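Local coordinates for protein purine nucleoside phosphorylase (PDB 3KHS) that probably catalyses the phosphorolysis of purine nucleosides in the salvage of purines, at residues 68-73 with 274-279. Sequence-based numbering, arbitrary orientation.
Sequences GSVNGV and LVIEKI
Ile276 reaches from the last turns of helix 257-279 to the two valines that flank a tight turn, and its CG2 methyl does most of the touching. Ile276 CG2 lies 3.8 Å from CG2 of Val73. The same CG2 is 4.2 Å from CG1 of Val70 and comes closer, to 3.7 Å, to the carbonyl O of Val70. That oxygen accepts the backbone N-H of Val73, and Val70 N returns a bond to Val73 O. With chi1 at -72°, Ile276 has CG2 anti to its backbone N and turned onto the valines; its side chain and that of Val73 both also touch Leu24 of strand 24-28. The turn is the two-residue loop of a beta-hairpin, type I', joining strands 64-70 and 73-79 of the mixed sheet in the phosphorylase fold, and the C-terminal helix packs against its tip. Asn71 and Gly72 form the corners, both with positive phi. The side chain of Asn71 leaves the backbone toward the helix, with CG beside its own backbone N (chi1 -63°), and ND2 lies 3.7 Å from CB of Glu277. The two side chains cross nearly at right angles, with the amide and carboxylate planes 73° apart, and the meeting is van der Waals. No hydrogen bond links the two segments. The carbonyl O of Asn71 has a weak one from NE of Arg280, just past the helix.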
ATOM      1  N   GLY B  68      15.256 -33.590  -6.288  1.00 43.10           N
ATOM      2  CA  GLY B  68      16.139 -34.349  -7.144  1.00 42.53           C
ATOM      3  C   GLY B  68      17.454 -33.628  -7.320  1.00 47.10           C
ATOM      4  O   GLY B  68      17.681 -32.566  -6.744  1.00 46.77           O
ATOM      5  N   SER B  69      18.327 -34.197  -8.134  1.00 50.59           N
ATOM      6  CA  SER B  69      19.633 -33.600  -8.342  1.00 52.48           C
ATOM      7  C   SER B  69      19.829 -33.040  -9.734  1.00 48.58           C
ATOM      8  O   SER B  69      19.192 -33.461 -10.702  1.00 45.03           O
ATOM      9  CB  SER B  69      20.733 -34.625  -8.103  1.00 55.09           C
ATOM     10  OG  SER B  69      20.852 -35.457  -9.247  1.00 63.06           O
ATOM     11  N   VAL B  70      20.734 -32.079  -9.810  1.00 49.35           N
ATOM     12  CA  VAL B  70      21.107 -31.443 -11.065  1.00 51.43           C
ATOM     13  C   VAL B  70      22.594 -31.190 -10.929  1.00 52.02           C
ATOM     14  O   VAL B  70      23.042 -30.616  -9.936  1.00 50.49           O
ATOM     15  CB  VAL B  70      20.412 -30.076 -11.279  1.00 51.62           C
ATOM     16  CG1 VAL B  70      20.908 -29.451 -12.579  1.00 54.91           C
ATOM     17  CG2 VAL B  70      18.888 -30.241 -11.324  1.00 49.87           C
ATOM     18  N   ASN B  71      23.359 -31.633 -11.918  1.00 55.86           N
ATOM     19  CA  ASN B  71      24.807 -31.461 -11.902  1.00 58.71           C
ATOM     20  C   ASN B  71      25.439 -31.819 -10.546  1.00 58.46           C
ATOM     21  O   ASN B  71      26.358 -31.151 -10.072  1.00 58.91           O
ATOM     22  CB  ASN B  71      25.172 -30.027 -12.324  1.00 58.85           C
ATOM     23  CG  ASN B  71      24.736 -29.706 -13.765  1.00 62.27           C
ATOM     24  OD1 ASN B  71      24.822 -30.550 -14.654  1.00 59.91           O
ATOM     25  ND2 ASN B  71      24.282 -28.478 -13.992  1.00 66.54           N
ATOM     26  N   GLY B  72      24.926 -32.886  -9.935  1.00 59.26           N
ATOM     27  CA  GLY B  72      25.447 -33.354  -8.660  1.00 60.00           C
ATOM     28  C   GLY B  72      24.996 -32.617  -7.415  1.00 58.32           C
ATOM     29  O   GLY B  72      25.502 -32.872  -6.317  1.00 60.67           O
ATOM     30  N   VAL B  73      24.034 -31.716  -7.584  1.00 54.99           N
ATOM     31  CA  VAL B  73      23.509 -30.914  -6.489  1.00 49.07           C
ATOM     32  C   VAL B  73      22.093 -31.341  -6.119  1.00 45.91           C
ATOM     33  O   VAL B  73      21.251 -31.424  -7.000  1.00 44.59           O
ATOM     34  CB  VAL B  73      23.493 -29.433  -6.925  1.00 47.42           C
ATOM     35  CG1 VAL B  73      22.954 -28.548  -5.805  1.00 46.12           C
ATOM     36  CG2 VAL B  73      24.909 -29.005  -7.346  1.00 39.76           C
ATOM     37  N   LEU B 274      23.391 -24.466 -15.958  1.00 45.78           N
ATOM     38  CA  LEU B 274      24.788 -24.045 -15.998  1.00 47.16           C
ATOM     39  C   LEU B 274      25.139 -23.286 -14.728  1.00 46.67           C
ATOM     40  O   LEU B 274      26.252 -23.401 -14.220  1.00 46.95           O
ATOM     41  CB  LEU B 274      25.068 -23.156 -17.218  1.00 48.13           C
ATOM     42  CG  LEU B 274      26.406 -23.350 -17.961  1.00 51.59           C
ATOM     43  CD1 LEU B 274      26.636 -22.125 -18.832  1.00 44.54           C
ATOM     44  CD2 LEU B 274      27.592 -23.545 -16.986  1.00 38.82           C
ATOM     45  N   VAL B 275      24.187 -22.514 -14.217  1.00 47.63           N
ATOM     46  CA  VAL B 275      24.407 -21.721 -13.005  1.00 49.58           C
ATOM     47  C   VAL B 275      24.595 -22.652 -11.803  1.00 49.63           C
ATOM     48  O   VAL B 275      25.416 -22.405 -10.918  1.00 46.29           O
ATOM     49  CB  VAL B 275      23.202 -20.757 -12.744  1.00 44.97           C
ATOM     50  CG1 VAL B 275      23.277 -20.175 -11.358  1.00 42.29           C
ATOM     51  CG2 VAL B 275      23.214 -19.633 -13.759  1.00 39.47           C
ATOM     52  N   ILE B 276      23.823 -23.727 -11.788  1.00 49.37           N
ATOM     53  CA  ILE B 276      23.898 -24.681 -10.706  1.00 50.54           C
ATOM     54  C   ILE B 276      25.249 -25.391 -10.781  1.00 55.06           C
ATOM     55  O   ILE B 276      25.836 -25.733  -9.754  1.00 54.19           O
ATOM     56  CB  ILE B 276      22.720 -25.686 -10.787  1.00 46.69           C
ATOM     57  CG1 ILE B 276      21.424 -24.966 -10.391  1.00 43.93           C
ATOM     58  CG2 ILE B 276      22.990 -26.906  -9.909  1.00 42.09           C
ATOM     59  CD1 ILE B 276      20.161 -25.825 -10.454  1.00 37.31           C
ATOM     60  N   GLU B 277      25.755 -25.600 -11.991  1.00 54.61           N
ATOM     61  CA  GLU B 277      27.051 -26.250 -12.123  1.00 55.94           C
ATOM     62  C   GLU B 277      28.134 -25.372 -11.495  1.00 55.09           C
ATOM     63  O   GLU B 277      28.940 -25.857 -10.715  1.00 58.97           O
ATOM     64  CB  GLU B 277      27.387 -26.517 -13.586  1.00 57.93           C
ATOM     65  CG  GLU B 277      28.551 -27.469 -13.770  1.00 59.11           C
ATOM     66  CD  GLU B 277      28.903 -27.661 -15.231  1.00 63.20           C
ATOM     67  OE1 GLU B 277      27.969 -27.824 -16.053  1.00 57.16           O
ATOM     68  OE2 GLU B 277      30.116 -27.658 -15.553  1.00 67.18           O
ATOM     69  N   LYS B 278      28.148 -24.081 -11.824  1.00 53.86           N
ATOM     70  CA  LYS B 278      29.133 -23.144 -11.264  1.00 52.56           C
ATOM     71  C   LYS B 278      29.013 -23.029  -9.743  1.00 56.18           C
ATOM     72  O   LYS B 278      29.993 -22.726  -9.056  1.00 58.78           O
ATOM     73  CB  LYS B 278      28.966 -21.745 -11.879  1.00 44.67           C
ATOM     74  CG  LYS B 278      29.241 -21.700 -13.366  1.00 43.55           C
ATOM     75  CD  LYS B 278      28.754 -20.417 -14.005  1.00 39.26           C
ATOM     76  CE  LYS B 278      29.288 -20.285 -15.414  1.00 40.84           C
ATOM     77  NZ  LYS B 278      30.793 -20.135 -15.404  1.00 41.93           N
ATOM     78  N   ILE B 279      27.806 -23.248  -9.222  1.00 58.14           N
ATOM     79  CA  ILE B 279      27.552 -23.184  -7.788  1.00 56.94           C
ATOM     80  C   ILE B 279      28.156 -24.385  -7.058  1.00 57.24           C
ATOM     81  O   ILE B 279      28.662 -24.251  -5.945  1.00 55.42           O
ATOM     82  CB  ILE B 279      26.036 -23.154  -7.499  1.00 57.42           C
ATOM     83  CG1 ILE B 279      25.424 -21.875  -8.056  1.00 61.64           C
ATOM     84  CG2 ILE B 279      25.785 -23.242  -6.006  1.00 61.71           C
ATOM     85  CD1 ILE B 279      23.916 -21.762  -7.844  1.00 62.76           C
TER